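Local atomic coordinates of uncharacterized protein (PDB entry 5DQV), a protein that acts as a metal-dependent nucleotide pyrophosphohydrolase of the HD-domain family, probably splitting pyrophosphate from nucleotide substrates. Residues S80-Q85 and R98-I103; A141-F146 and A163-K168; D174-D179 and E183-R188. One frame throughout, in Å; residues are numbered along the deposited sequence.

Contact 1. Residues S80-Q85 and R98-I103; sequences SEVYNQ and RVIHII
I100 reaches across from helix 93-106 to V82 and Y83 of helix 79-88. Its CB points toward the other helix. The next carbon, CG1, lies beside the backbone N and anti to the carbonyl carbon (chi1 -68°), where it meets the edge of the Y83 ring: I100 CG1 is 4.0 Å from Y83 CD1, near the ring plane, and Y83 CB is almost as close. A bend at chi2 (-52°) then carries the terminal methyl in between the V82 side chain and the opposing backbone, with I100 CD1 3.9 Å from V82 CG1 and 4.0 Å from Y83 N. Branched aliphatic chains suit this seam, since they fill it without polar demands, while the Y83 ring, itself partly exposed, also touches K93, A96 and D97 of helix 93-106. One turn on, I103 CD1 adds to the patch at 4.1 Å from V82 CG1. Beyond the pair, V82 and I103 both touch I67, and I103 also packs against the metal-site residues. No hydrogen bond joins the segments. With axes 10.4 Å apart and running at 153°, these consecutive helices form an antiparallel helical hairpin in the all-helical HD domain.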
ATOM      1  N   SER A  80     -13.935  20.655 -23.188  1.00 26.19           N
ATOM      2  CA  SER A  80     -15.157  20.772 -24.022  1.00 26.64           C
ATOM      3  C   SER A  80     -15.991  19.497 -24.001  1.00 25.30           C
ATOM      4  O   SER A  80     -17.221  19.562 -24.016  1.00 24.24           O
ATOM      5  CB  SER A  80     -14.874  21.280 -25.448  1.00 29.38           C
ATOM      6  OG  SER A  80     -14.388  20.270 -26.290  1.00 31.64           O
ATOM      7  N   GLU A  81     -15.359  18.336 -23.917  1.00 24.30           N
ATOM      8  CA  GLU A  81     -16.117  17.087 -23.883  1.00 23.36           C
ATOM      9  C   GLU A  81     -16.916  16.986 -22.604  1.00 22.49           C
ATOM     10  O   GLU A  81     -18.058  16.550 -22.634  1.00 22.12           O
ATOM     11  CB  GLU A  81     -15.173  15.859 -24.037  1.00 23.79           C
ATOM     12  CG  GLU A  81     -14.799  15.606 -25.512  1.00 26.97           C
ATOM     13  CD  GLU A  81     -13.529  14.769 -25.723  1.00 30.37           C
ATOM     14  OE1 GLU A  81     -12.759  14.518 -24.786  1.00 30.02           O
ATOM     15  OE2 GLU A  81     -13.263  14.444 -26.866  1.00 35.58           O
ATOM     16  N   VAL A  82     -16.304  17.373 -21.475  1.00 22.17           N
ATOM     17  CA  VAL A  82     -17.000  17.378 -20.202  1.00 20.63           C
ATOM     18  C   VAL A  82     -18.166  18.369 -20.220  1.00 20.92           C
ATOM     19  O   VAL A  82     -19.261  18.024 -19.858  1.00 20.18           O
ATOM     20  CB  VAL A  82     -16.035  17.702 -19.047  1.00 20.89           C
ATOM     21  CG1 VAL A  82     -16.785  17.829 -17.765  1.00 19.77           C
ATOM     22  CG2 VAL A  82     -14.940  16.590 -18.930  1.00 19.45           C
ATOM     23  N   TYR A  83     -17.893  19.596 -20.633  1.00 20.69           N
ATOM     24  CA  TYR A  83     -18.897  20.637 -20.758  1.00 21.79           C
ATOM     25  C   TYR A  83     -20.121  20.173 -21.604  1.00 22.60           C
ATOM     26  O   TYR A  83     -21.259  20.271 -21.161  1.00 21.32           O
ATOM     27  CB  TYR A  83     -18.281  21.920 -21.358  1.00 22.99           C
ATOM     28  CG  TYR A  83     -19.315  23.010 -21.561  1.00 24.62           C
ATOM     29  CD1 TYR A  83     -19.648  23.885 -20.527  1.00 27.14           C
ATOM     30  CD2 TYR A  83     -19.997  23.141 -22.776  1.00 28.03           C
ATOM     31  CE1 TYR A  83     -20.584  24.887 -20.712  1.00 26.98           C
ATOM     32  CE2 TYR A  83     -20.967  24.131 -22.957  1.00 30.34           C
ATOM     33  CZ  TYR A  83     -21.243  24.987 -21.908  1.00 29.94           C
ATOM     34  OH  TYR A  83     -22.177  25.943 -22.062  1.00 33.67           O
ATOM     35  N   ASN A  84     -19.847  19.624 -22.788  1.00 23.79           N
ATOM     36  CA  ASN A  84     -20.902  19.226 -23.739  1.00 24.45           C
ATOM     37  C   ASN A  84     -21.800  18.132 -23.194  1.00 23.59           C
ATOM     38  O   ASN A  84     -23.030  18.157 -23.411  1.00 24.37           O
ATOM     39  CB  ASN A  84     -20.281  18.824 -25.074  1.00 26.26           C
ATOM     40  CG  ASN A  84     -19.711  20.019 -25.862  1.00 29.76           C
ATOM     41  OD1 ASN A  84     -20.003  21.157 -25.554  1.00 34.19           O
ATOM     42  ND2 ASN A  84     -18.952  19.733 -26.942  1.00 30.76           N
ATOM     43  N   GLN A  85     -21.215  17.193 -22.451  1.00 22.46           N
ATOM     44  CA  GLN A  85     -21.981  16.081 -21.917  1.00 21.15           C
ATOM     45  C   GLN A  85     -22.857  16.569 -20.808  1.00 20.60           C
ATOM     46  O   GLN A  85     -24.036  16.174 -20.691  1.00 20.15           O
ATOM     47  CB  GLN A  85     -21.039  14.975 -21.428  1.00 20.94           C
ATOM     48  CG  GLN A  85     -21.671  13.622 -21.172  1.00 22.31           C
ATOM     49  CD  GLN A  85     -21.722  12.720 -22.410  1.00 27.32           C
ATOM     50  OE1 GLN A  85     -21.637  13.208 -23.540  1.00 27.41           O
ATOM     51  NE2 GLN A  85     -21.917  11.414 -22.207  1.00 25.97           N
ATOM     52  N   ARG A  98     -19.881  26.833 -13.896  1.00 26.22           N
ATOM     53  CA  ARG A  98     -19.363  26.799 -12.525  0.50 27.01           C
ATOM     54  C   ARG A  98     -18.542  25.529 -12.325  1.00 25.12           C
ATOM     55  O   ARG A  98     -17.482  25.559 -11.715  1.00 25.75           O
ATOM     56  CB  ARG A  98     -20.502  26.830 -11.475  0.50 28.09           C
ATOM     57  CG  ARG A  98     -21.172  28.172 -11.238  0.50 30.47           C
ATOM     58  CD  ARG A  98     -22.400  28.075 -10.296  0.50 30.55           C
ATOM     59  NE  ARG A  98     -22.047  27.891  -8.882  0.50 30.40           N
ATOM     60  CZ  ARG A  98     -22.929  27.707  -7.892  0.50 32.29           C
ATOM     61  NH1 ARG A  98     -24.243  27.713  -8.129  0.50 32.91           N
ATOM     62  NH2 ARG A  98     -22.497  27.549  -6.639  0.50 32.27           N
ATOM     63  N   VAL A  99     -19.074  24.405 -12.814  1.00 22.14           N
ATOM     64  CA  VAL A  99     -18.418  23.129 -12.672  1.00 20.70           C
ATOM     65  C   VAL A  99     -17.083  23.154 -13.436  1.00 21.68           C
ATOM     66  O   VAL A  99     -16.039  22.808 -12.869  1.00 21.50           O
ATOM     67  CB  VAL A  99     -19.298  21.983 -13.141  1.00 19.56           C
ATOM     68  CG1 VAL A  99     -18.446  20.707 -13.326  1.00 18.84           C
ATOM     69  CG2 VAL A  99     -20.420  21.777 -12.089  1.00 19.86           C
ATOM     70  N   ILE A 100     -17.084  23.713 -14.648  1.00 21.21           N
ATOM     71  CA  ILE A 100     -15.863  23.797 -15.447  1.00 22.28           C
ATOM     72  C   ILE A 100     -14.816  24.676 -14.748  1.00 24.03           C
ATOM     73  O   ILE A 100     -13.624  24.296 -14.677  1.00 25.13           O
ATOM     74  CB  ILE A 100     -16.209  24.220 -16.912  1.00 23.30           C
ATOM     75  CG1 ILE A 100     -16.989  23.119 -17.633  1.00 22.18           C
ATOM     76  CG2 ILE A 100     -14.951  24.708 -17.752  1.00 23.70           C
ATOM     77  CD1 ILE A 100     -16.351  21.692 -17.606  1.00 20.65           C
ATOM     78  N   HIS A 101     -15.239  25.809 -14.194  1.00 26.00           N
ATOM     79  CA  HIS A 101     -14.327  26.709 -13.515  0.50 29.69           C
ATOM     80  C   HIS A 101     -13.653  26.010 -12.325  1.00 29.16           C
ATOM     81  O   HIS A 101     -12.486  26.243 -12.056  1.00 30.77           O
ATOM     82  CB  HIS A 101     -15.030  28.000 -13.069  0.50 32.36           C
ATOM     83  CG  HIS A 101     -15.291  28.984 -14.178  0.50 36.60           C
ATOM     84  ND1 HIS A 101     -14.289  29.503 -14.977  0.50 42.78           N
ATOM     85  CD2 HIS A 101     -16.433  29.606 -14.565  0.50 38.99           C
ATOM     86  CE1 HIS A 101     -14.812  30.364 -15.836  0.50 42.35           C
ATOM     87  NE2 HIS A 101     -16.113  30.439 -15.610  0.50 41.28           N
ATOM     88  N   ILE A 102     -14.384  25.133 -11.630  1.00 26.52           N
ATOM     89  CA  ILE A 102     -13.799  24.377 -10.523  1.00 27.00           C
ATOM     90  C   ILE A 102     -12.726  23.434 -11.052  1.00 27.35           C
ATOM     91  O   ILE A 102     -11.570  23.486 -10.604  1.00 29.34           O
ATOM     92  CB  ILE A 102     -14.864  23.547  -9.738  1.00 25.48           C
ATOM     93  CG1 ILE A 102     -15.815  24.480  -8.982  1.00 26.27           C
ATOM     94  CG2 ILE A 102     -14.160  22.583  -8.720  1.00 26.08           C
ATOM     95  CD1 ILE A 102     -17.081  23.761  -8.380  1.00 25.58           C
ATOM     96  N   ILE A 103     -13.087  22.578 -12.004  1.00 24.93           N
ATOM     97  CA  ILE A 103     -12.165  21.477 -12.347  1.00 25.81           C
ATOM     98  C   ILE A 103     -10.925  21.917 -13.105  1.00 27.65           C
ATOM     99  O   ILE A 103      -9.905  21.248 -13.027  1.00 29.67           O
ATOM    100  CB  ILE A 103     -12.901  20.311 -13.041  1.00 24.27           C
ATOM    101  CG1 ILE A 103     -13.404  20.717 -14.423  1.00 23.27           C
ATOM    102  CG2 ILE A 103     -14.070  19.900 -12.145  1.00 23.35           C
ATOM    103  CD1 ILE A 103     -14.187  19.623 -15.171  1.00 22.61           C
TER

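Contact 2. Residues A141-F146 and A163-K168; sequences ARAFMF and AHFFHK
F165, A143 and F144 carry this contact, and all three are buried. F165 gives up the most surface, because its ring extends from helix 161-169 to meet two adjacent residues of helix 136-150. Its CG stands anti to the carbonyl carbon (chi1 -69°), which swings the ring across toward the other helix even though the bond from CA to CB does not aim there. The far rim of the ring does the touching: F165 CE2 lies 3.6 Å from F144 CZ, and F165 CZ lies 3.8 Å from F144 CE2. The rings form an offset edge-to-face pair, with centroids 5.5 Å apart and planes at 64°, the edge of F165 being directed toward the face of F144. The slightly positive C-H rim of one ring is thus turned toward the electron-rich face of the other, which suits two aromatics in an apolar interior.

A143 is the smallest of the three, yet it is well covered. Its CB points toward helix 161-169 and meets the end of the F165 ring, A143 CB to F165 CZ being 4.0 Å. A single methyl fits here because the large ring approaches so near the helix surface. Were the F165 ring cut back to an alanine, A143 would probably face a gap and the F144 ring would lose its edge-on partner.

The two helices follow one another in the chain, and no strand takes part. A143 also touches L169, and F144 touches A161 of helix 161-169 and L154 of the intervening loop. F144 further packs on A141 of the second subunit and M145 on L154 of that subunit; helix 136-150 thus touches both helix 161-169 of its own chain and the dimer partner.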
ATOM      1  N   ALA A 141      -3.265   3.397   2.077  1.00 22.55           N
ATOM      2  CA  ALA A 141      -3.474   2.335   1.070  1.00 23.88           C
ATOM      3  C   ALA A 141      -3.155   2.855  -0.306  1.00 24.31           C
ATOM      4  O   ALA A 141      -2.467   2.193  -1.116  1.00 22.70           O
ATOM      5  CB  ALA A 141      -4.892   1.828   1.122  1.00 25.41           C
ATOM      6  N   ARG A 142      -3.598   4.074  -0.561  1.00 24.31           N
ATOM      7  CA  ARG A 142      -3.404   4.632  -1.891  1.00 26.17           C
ATOM      8  C   ARG A 142      -1.927   4.889  -2.177  1.00 25.61           C
ATOM      9  O   ARG A 142      -1.464   4.649  -3.291  1.00 27.75           O
ATOM     10  CB  ARG A 142      -4.248   5.884  -2.069  1.00 25.16           C
ATOM     11  CG  ARG A 142      -5.715   5.610  -2.186  1.00 27.13           C
ATOM     12  CD  ARG A 142      -6.483   6.914  -2.326  1.00 26.95           C
ATOM     13  NE  ARG A 142      -6.250   7.455  -3.661  1.00 28.91           N
ATOM     14  CZ  ARG A 142      -6.271   8.741  -4.007  1.00 31.24           C
ATOM     15  NH1 ARG A 142      -6.530   9.715  -3.130  1.00 28.30           N
ATOM     16  NH2 ARG A 142      -6.033   9.051  -5.263  1.00 34.27           N
ATOM     17  N   ALA A 143      -1.194   5.335  -1.167  1.00 23.66           N
ATOM     18  CA  ALA A 143       0.244   5.640  -1.337  1.00 24.38           C
ATOM     19  C   ALA A 143       1.009   4.379  -1.710  1.00 25.04           C
ATOM     20  O   ALA A 143       1.851   4.382  -2.615  1.00 25.64           O
ATOM     21  CB  ALA A 143       0.820   6.228  -0.071  1.00 22.61           C
ATOM     22  N   PHE A 144       0.717   3.295  -0.993  1.00 23.71           N
ATOM     23  CA  PHE A 144       1.407   2.048  -1.245  1.00 24.59           C
ATOM     24  C   PHE A 144       0.973   1.413  -2.565  1.00 27.46           C
ATOM     25  O   PHE A 144       1.802   0.846  -3.289  1.00 28.36           O
ATOM     26  CB  PHE A 144       1.272   1.113  -0.055  1.00 24.32           C
ATOM     27  CG  PHE A 144       2.069   1.567   1.154  1.00 23.63           C
ATOM     28  CD1 PHE A 144       3.457   1.702   1.076  1.00 26.21           C
ATOM     29  CD2 PHE A 144       1.451   1.878   2.321  1.00 22.93           C
ATOM     30  CE1 PHE A 144       4.196   2.183   2.169  1.00 23.05           C
ATOM     31  CE2 PHE A 144       2.208   2.335   3.449  1.00 25.21           C
ATOM     32  CZ  PHE A 144       3.551   2.459   3.364  1.00 24.55           C
ATOM     33  N   MET A 145      -0.314   1.514  -2.907  1.00 28.82           N
ATOM     34  CA  MET A 145      -0.778   1.056  -4.244  1.00 32.55           C
ATOM     35  C   MET A 145      -0.039   1.782  -5.399  1.00 33.30           C
ATOM     36  O   MET A 145       0.462   1.156  -6.326  1.00 34.78           O
ATOM     37  CB  MET A 145      -2.282   1.286  -4.365  1.00 33.65           C
ATOM     38  CG  MET A 145      -2.944   1.015  -5.775  1.00 39.68           C
ATOM     39  SD  MET A 145      -4.689   1.619  -5.770  1.00 47.11           S
ATOM     40  CE  MET A 145      -5.105   1.247  -4.018  1.00 46.84           C
ATOM     41  N   PHE A 146       0.037   3.103  -5.300  1.00 32.91           N
ATOM     42  CA  PHE A 146       0.753   3.921  -6.277  1.00 34.68           C
ATOM     43  C   PHE A 146       2.207   3.496  -6.414  1.00 35.32           C
ATOM     44  O   PHE A 146       2.725   3.312  -7.545  1.00 37.66           O
ATOM     45  CB  PHE A 146       0.651   5.401  -5.878  1.00 34.10           C
ATOM     46  CG  PHE A 146       1.230   6.343  -6.902  1.00 40.07           C
ATOM     47  CD1 PHE A 146       0.442   6.822  -7.952  1.00 42.64           C
ATOM     48  CD2 PHE A 146       2.559   6.751  -6.822  1.00 42.18           C
ATOM     49  CE1 PHE A 146       0.975   7.698  -8.910  1.00 46.82           C
ATOM     50  CE2 PHE A 146       3.095   7.628  -7.779  1.00 46.53           C
ATOM     51  CZ  PHE A 146       2.304   8.096  -8.816  1.00 48.18           C
ATOM     52  N   ALA A 163       8.874   8.204   1.740  1.00 27.39           N
ATOM     53  CA  ALA A 163       9.299   9.569   1.447  1.00 28.86           C
ATOM     54  C   ALA A 163       8.108  10.459   1.102  1.00 29.52           C
ATOM     55  O   ALA A 163       8.064  11.656   1.483  1.00 28.68           O
ATOM     56  CB  ALA A 163      10.369   9.585   0.304  1.00 31.09           C
ATOM     57  N   HIS A 164       7.140   9.883   0.384  1.00 29.24           N
ATOM     58  CA  HIS A 164       5.978  10.630  -0.057  1.00 29.25           C
ATOM     59  C   HIS A 164       5.097  11.091   1.125  1.00 26.72           C
ATOM     60  O   HIS A 164       4.495  12.142   1.042  1.00 25.96           O
ATOM     61  CB  HIS A 164       5.184   9.791  -1.050  1.00 30.56           C
ATOM     62  CG  HIS A 164       4.002  10.482  -1.645  1.00 32.68           C
ATOM     63  ND1 HIS A 164       4.118  11.563  -2.496  1.00 37.98           N
ATOM     64  CD2 HIS A 164       2.684  10.171  -1.612  1.00 34.83           C
ATOM     65  CE1 HIS A 164       2.913  11.930  -2.905  1.00 37.73           C
ATOM     66  NE2 HIS A 164       2.027  11.102  -2.383  1.00 34.77           N
ATOM     67  N   PHE A 165       5.005  10.302   2.195  1.00 25.44           N
ATOM     68  CA  PHE A 165       4.357  10.725   3.422  1.00 24.89           C
ATOM     69  C   PHE A 165       4.957  12.029   3.948  1.00 26.28           C
ATOM     70  O   PHE A 165       4.210  12.963   4.249  1.00 24.52           O
ATOM     71  CB  PHE A 165       4.450   9.674   4.534  1.00 25.38           C
ATOM     72  CG  PHE A 165       3.617   8.419   4.274  1.00 28.02           C
ATOM     73  CD1 PHE A 165       2.272   8.495   4.121  1.00 33.18           C
ATOM     74  CD2 PHE A 165       4.204   7.180   4.143  1.00 33.85           C
ATOM     75  CE1 PHE A 165       1.507   7.313   3.826  1.00 34.65           C
ATOM     76  CE2 PHE A 165       3.448   6.024   3.850  1.00 35.19           C
ATOM     77  CZ  PHE A 165       2.127   6.097   3.700  1.00 31.23           C
ATOM     78  N   PHE A 166       6.281  12.071   4.081  1.00 26.75           N
ATOM     79  CA  PHE A 166       6.966  13.255   4.641  1.00 30.32           C
ATOM     80  C   PHE A 166       6.921  14.462   3.743  1.00 31.51           C
ATOM     81  O   PHE A 166       6.729  15.594   4.189  1.00 34.74           O
ATOM     82  CB  PHE A 166       8.413  12.913   5.051  1.00 30.93           C
ATOM     83  CG  PHE A 166       8.452  12.062   6.280  1.00 30.28           C
ATOM     84  CD1 PHE A 166       8.234  10.708   6.194  1.00 27.97           C
ATOM     85  CD2 PHE A 166       8.595  12.641   7.552  1.00 29.33           C
ATOM     86  CE1 PHE A 166       8.185   9.911   7.358  1.00 27.51           C
ATOM     87  CE2 PHE A 166       8.599  11.849   8.694  1.00 30.15           C
ATOM     88  CZ  PHE A 166       8.377  10.488   8.599  1.00 28.75           C
ATOM     89  N   HIS A 167       7.085  14.223   2.460  1.00 32.90           N
ATOM     90  CA  HIS A 167       7.190  15.307   1.509  1.00 34.53           C
ATOM     91  C   HIS A 167       5.834  15.891   1.147  1.00 33.51           C
ATOM     92  O   HIS A 167       5.755  17.075   0.875  1.00 33.18           O
ATOM     93  CB  HIS A 167       7.931  14.839   0.270  1.00 36.77           C
ATOM     94  CG  HIS A 167       9.381  14.567   0.516  1.00 41.22           C
ATOM     95  ND1 HIS A 167      10.227  15.505   1.080  1.00 47.85           N
ATOM     96  CD2 HIS A 167      10.146  13.485   0.242  1.00 44.37           C
ATOM     97  CE1 HIS A 167      11.444  14.998   1.163  1.00 50.18           C
ATOM     98  NE2 HIS A 167      11.423  13.776   0.656  1.00 48.45           N
ATOM     99  N   LYS A 168       4.778  15.078   1.126  1.00 31.19           N
ATOM    100  CA  LYS A 168       3.468  15.566   0.650  1.00 31.34           C
ATOM    101  C   LYS A 168       2.276  15.241   1.566  1.00 28.88           C
ATOM    102  O   LYS A 168       1.530  16.140   1.958  1.00 27.49           O
ATOM    103  CB  LYS A 168       3.193  15.029  -0.753  1.00 33.01           C
ATOM    104  CG  LYS A 168       2.024  15.728  -1.450  1.00 39.04           C
ATOM    105  CD  LYS A 168       1.244  14.836  -2.441  1.00 44.35           C
ATOM    106  CE  LYS A 168       0.043  15.591  -3.080  1.00 46.72           C
ATOM    107  NZ  LYS A 168      -1.269  14.829  -3.040  1.00 47.94           N
TER

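Contact 3. Residues D174-D179 and E183-R188; sequences DMMNTD and ELAEER
E183 is tied to D179 by a backbone hydrogen bond, E183 N to D179 O at 3.0 Å, the i to i+4 bond of the first turn of helix 179-202. The bond is fairly straight, with an angle of 156° at the hydrogen, and the N-H comes in tilted 23° from the carbonyl plane. E183 CB also rests against that same carbonyl, 3.6 Å from D179 O. A charged residue suits this exposed position. The D179 carboxylate engages R182 through a salt bridge, and an acid in the first helical turn would probably also interact favourably with the helix dipole. The turn is a classic N-terminal cap: T178 occupies the N-cap position and its OG1 accepts a hydrogen bond from A181 N, satisfying an amide that has no carbonyl of a preceding turn to bind.

Two residues after E183, A185 turns its CB toward the loop and meets M176. The methionine bends at chi2 (-70°), which brings two of its carbons onto one methyl: M176 CG and M176 CE each lie 4.0 Å from A185 CB. The flexible thioether chain can wrap round so small a partner, and alanine lets the loop run close beside the helix. L132 of helix 121-132 touches both residues. Farther along, R188 packs on D202 of the second subunit.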
ATOM      1  N   ASP A 174      -2.487  20.951   6.580  1.00 33.19           N
ATOM      2  CA  ASP A 174      -2.277  22.378   6.639  1.00 36.38           C
ATOM      3  C   ASP A 174      -2.972  23.137   5.512  1.00 36.41           C
ATOM      4  O   ASP A 174      -3.055  24.345   5.588  1.00 36.86           O
ATOM      5  CB  ASP A 174      -0.789  22.727   6.562  1.00 38.92           C
ATOM      6  CG  ASP A 174       0.019  22.117   7.698  1.00 41.61           C
ATOM      7  OD1 ASP A 174      -0.464  22.167   8.847  1.00 45.30           O
ATOM      8  OD2 ASP A 174       1.100  21.576   7.419  1.00 44.40           O
ATOM      9  N   MET A 175      -3.402  22.453   4.457  1.00 34.73           N
ATOM     10  CA  MET A 175      -3.952  23.163   3.266  1.00 35.85           C
ATOM     11  C   MET A 175      -5.452  22.950   3.074  1.00 32.39           C
ATOM     12  O   MET A 175      -6.005  23.285   2.034  1.00 31.86           O
ATOM     13  CB  MET A 175      -3.182  22.744   1.994  1.00 38.01           C
ATOM     14  CG  MET A 175      -1.653  23.173   1.999  1.00 44.22           C
ATOM     15  SD  MET A 175      -0.760  22.125   0.780  1.00 56.69           S
ATOM     16  CE  MET A 175      -0.881  23.317  -0.541  1.00 51.42           C
ATOM     17  N   MET A 176      -6.113  22.436   4.096  1.00 29.46           N
ATOM     18  CA  MET A 176      -7.563  22.253   4.065  1.00 27.41           C
ATOM     19  C   MET A 176      -8.201  23.635   4.093  1.00 28.16           C
ATOM     20  O   MET A 176      -7.772  24.541   4.866  1.00 27.06           O
ATOM     21  CB  MET A 176      -8.001  21.390   5.254  1.00 26.54           C
ATOM     22  CG  MET A 176      -7.513  19.939   5.166  1.00 24.81           C
ATOM     23  SD  MET A 176      -8.333  18.969   3.845  1.00 20.04           S
ATOM     24  CE  MET A 176      -7.114  17.669   3.887  1.00 28.39           C
ATOM     25  N   ASN A 177      -9.216  23.796   3.224  1.00 25.44           N
ATOM     26  CA  ASN A 177      -9.960  25.004   3.094  1.00 26.90           C
ATOM     27  C   ASN A 177     -11.061  25.213   4.177  1.00 26.87           C
ATOM     28  O   ASN A 177     -11.193  26.299   4.727  1.00 26.81           O
ATOM     29  CB  ASN A 177     -10.591  25.066   1.706  1.00 26.45           C
ATOM     30  CG  ASN A 177      -9.550  25.080   0.592  1.00 28.91           C
ATOM     31  OD1 ASN A 177      -8.787  26.067   0.437  1.00 28.67           O
ATOM     32  ND2 ASN A 177      -9.573  24.022  -0.251  1.00 25.83           N
ATOM     33  N   THR A 178     -11.871  24.194   4.440  1.00 24.64           N
ATOM     34  CA  THR A 178     -13.086  24.385   5.249  1.00 24.46           C
ATOM     35  C   THR A 178     -12.852  23.917   6.673  1.00 25.32           C
ATOM     36  O   THR A 178     -12.006  23.040   6.916  1.00 23.24           O
ATOM     37  CB  THR A 178     -14.302  23.641   4.632  1.00 23.28           C
ATOM     38  OG1 THR A 178     -14.055  22.225   4.605  1.00 19.92           O
ATOM     39  CG2 THR A 178     -14.563  24.108   3.189  1.00 24.31           C
ATOM     40  N   ASP A 179     -13.611  24.511   7.598  1.00 25.26           N
ATOM     41  CA  ASP A 179     -13.644  24.077   8.978  1.00 26.56           C
ATOM     42  C   ASP A 179     -14.038  22.597   9.080  1.00 25.76           C
ATOM     43  O   ASP A 179     -13.395  21.854   9.830  1.00 24.71           O
ATOM     44  CB  ASP A 179     -14.616  24.950   9.789  1.00 29.34           C
ATOM     45  CG  ASP A 179     -14.087  26.382   9.999  1.00 31.39           C
ATOM     46  OD1 ASP A 179     -12.870  26.602   9.781  1.00 33.09           O
ATOM     47  OD2 ASP A 179     -14.893  27.267  10.377  1.00 36.90           O
ATOM     48  N   GLU A 183     -11.529  19.548  10.473  1.00 28.92           N
ATOM     49  CA  GLU A 183     -11.882  18.670  11.568  1.00 30.74           C
ATOM     50  C   GLU A 183     -11.697  17.207  11.164  1.00 29.66           C
ATOM     51  O   GLU A 183     -11.070  16.446  11.898  1.00 29.63           O
ATOM     52  CB  GLU A 183     -13.317  18.938  11.987  1.00 33.05           C
ATOM     53  CG  GLU A 183     -13.655  18.371  13.302  1.00 39.96           C
ATOM     54  CD  GLU A 183     -14.994  18.875  13.798  1.00 48.43           C
ATOM     55  OE1 GLU A 183     -15.406  19.997  13.428  1.00 52.66           O
ATOM     56  OE2 GLU A 183     -15.626  18.134  14.583  1.00 56.51           O
ATOM     57  N   LEU A 184     -12.200  16.827   9.987  1.00 27.85           N
ATOM     58  CA  LEU A 184     -12.085  15.435   9.520  1.00 28.40           C
ATOM     59  C   LEU A 184     -10.631  15.057   9.268  1.00 27.26           C
ATOM     60  O   LEU A 184     -10.217  13.933   9.525  1.00 28.38           O
ATOM     61  CB  LEU A 184     -12.863  15.225   8.211  1.00 27.50           C
ATOM     62  CG  LEU A 184     -14.385  15.274   8.255  1.00 31.21           C
ATOM     63  CD1 LEU A 184     -14.957  15.194   6.813  1.00 28.42           C
ATOM     64  CD2 LEU A 184     -14.982  14.120   9.102  1.00 35.62           C
ATOM     65  N   ALA A 185      -9.853  16.024   8.807  1.00 26.76           N
ATOM     66  CA  ALA A 185      -8.443  15.809   8.510  1.00 26.70           C
ATOM     67  C   ALA A 185      -7.629  15.521   9.751  1.00 27.75           C
ATOM     68  O   ALA A 185      -6.676  14.722   9.697  1.00 27.19           O
ATOM     69  CB  ALA A 185      -7.861  16.974   7.791  1.00 24.76           C
ATOM     70  N   GLU A 186      -8.008  16.102  10.882  1.00 30.43           N
ATOM     71  CA  GLU A 186      -7.232  15.870  12.115  1.00 32.11           C
ATOM     72  C   GLU A 186      -7.191  14.397  12.479  1.00 30.97           C
ATOM     73  O   GLU A 186      -6.123  13.907  12.802  1.00 28.78           O
ATOM     74  CB  GLU A 186      -7.773  16.665  13.314  1.00 35.66           C
ATOM     75  CG  GLU A 186      -7.478  18.143  13.246  1.00 40.76           C
ATOM     76  CD  GLU A 186      -6.062  18.506  13.668  1.00 49.49           C
ATOM     77  OE1 GLU A 186      -5.460  17.790  14.506  1.00 54.30           O
ATOM     78  OE2 GLU A 186      -5.554  19.552  13.172  1.00 56.37           O
ATOM     79  N   GLU A 187      -8.334  13.695  12.448  1.00 30.31           N
ATOM     80  CA  GLU A 187      -8.400  12.262  12.763  0.50 30.79           C
ATOM     81  C   GLU A 187      -7.504  11.458  11.790  1.00 28.72           C
ATOM     82  O   GLU A 187      -6.735  10.592  12.167  1.00 27.26           O
ATOM     83  CB  GLU A 187      -9.832  11.713  12.576  0.50 32.02           C
ATOM     84  CG  GLU A 187     -11.013  12.563  13.054  0.50 36.40           C
ATOM     85  CD  GLU A 187     -12.348  11.912  12.666  0.50 39.28           C
ATOM     86  OE1 GLU A 187     -12.378  10.669  12.590  0.50 42.69           O
ATOM     87  OE2 GLU A 187     -13.353  12.621  12.436  0.50 40.86           O
ATOM     88  N   ARG A 188      -7.674  11.745  10.507  1.00 25.73           N
ATOM     89  CA  ARG A 188      -6.975  11.007   9.451  1.00 24.05           C
ATOM     90  C   ARG A 188      -5.459  11.217   9.499  1.00 22.22           C
ATOM     91  O   ARG A 188      -4.695  10.283   9.359  1.00 22.66           O
ATOM     92  CB  ARG A 188      -7.537  11.382   8.061  1.00 22.42           C
ATOM     93  CG  ARG A 188      -8.953  10.866   7.830  1.00 24.90           C
ATOM     94  CD  ARG A 188      -9.312  11.060   6.341  1.00 24.77           C
ATOM     95  NE  ARG A 188     -10.663  10.661   6.137  1.00 27.18           N
ATOM     96  CZ  ARG A 188     -11.135  10.089   5.027  1.00 24.71           C
ATOM     97  NH1 ARG A 188     -10.346   9.827   3.971  1.00 24.98           N
ATOM     98  NH2 ARG A 188     -12.377   9.728   5.028  1.00 24.80           N
TER

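The three contacts follow one another along the chain and do not touch. Contact 1 and contact 2 lie on opposite sides of the chain's centre, their own centres 30 Å apart, while contact 3 is 27 Å from contact 1 and 18 Å from contact 2, centre to centre. The nickel ion is held at the site of H35, H64, D65 and D130: the side chain of I103 in contact 1 is about 10 Å from it and that of M176 in contact 3 about 12 Å, while R142, in the 141-146 segment of contact 2, touches H35. Contacts 2 and 3, whose nearest atoms are about 7 Å apart, both reach the second subunit, whereas neither segment of contact 1 is touched by it.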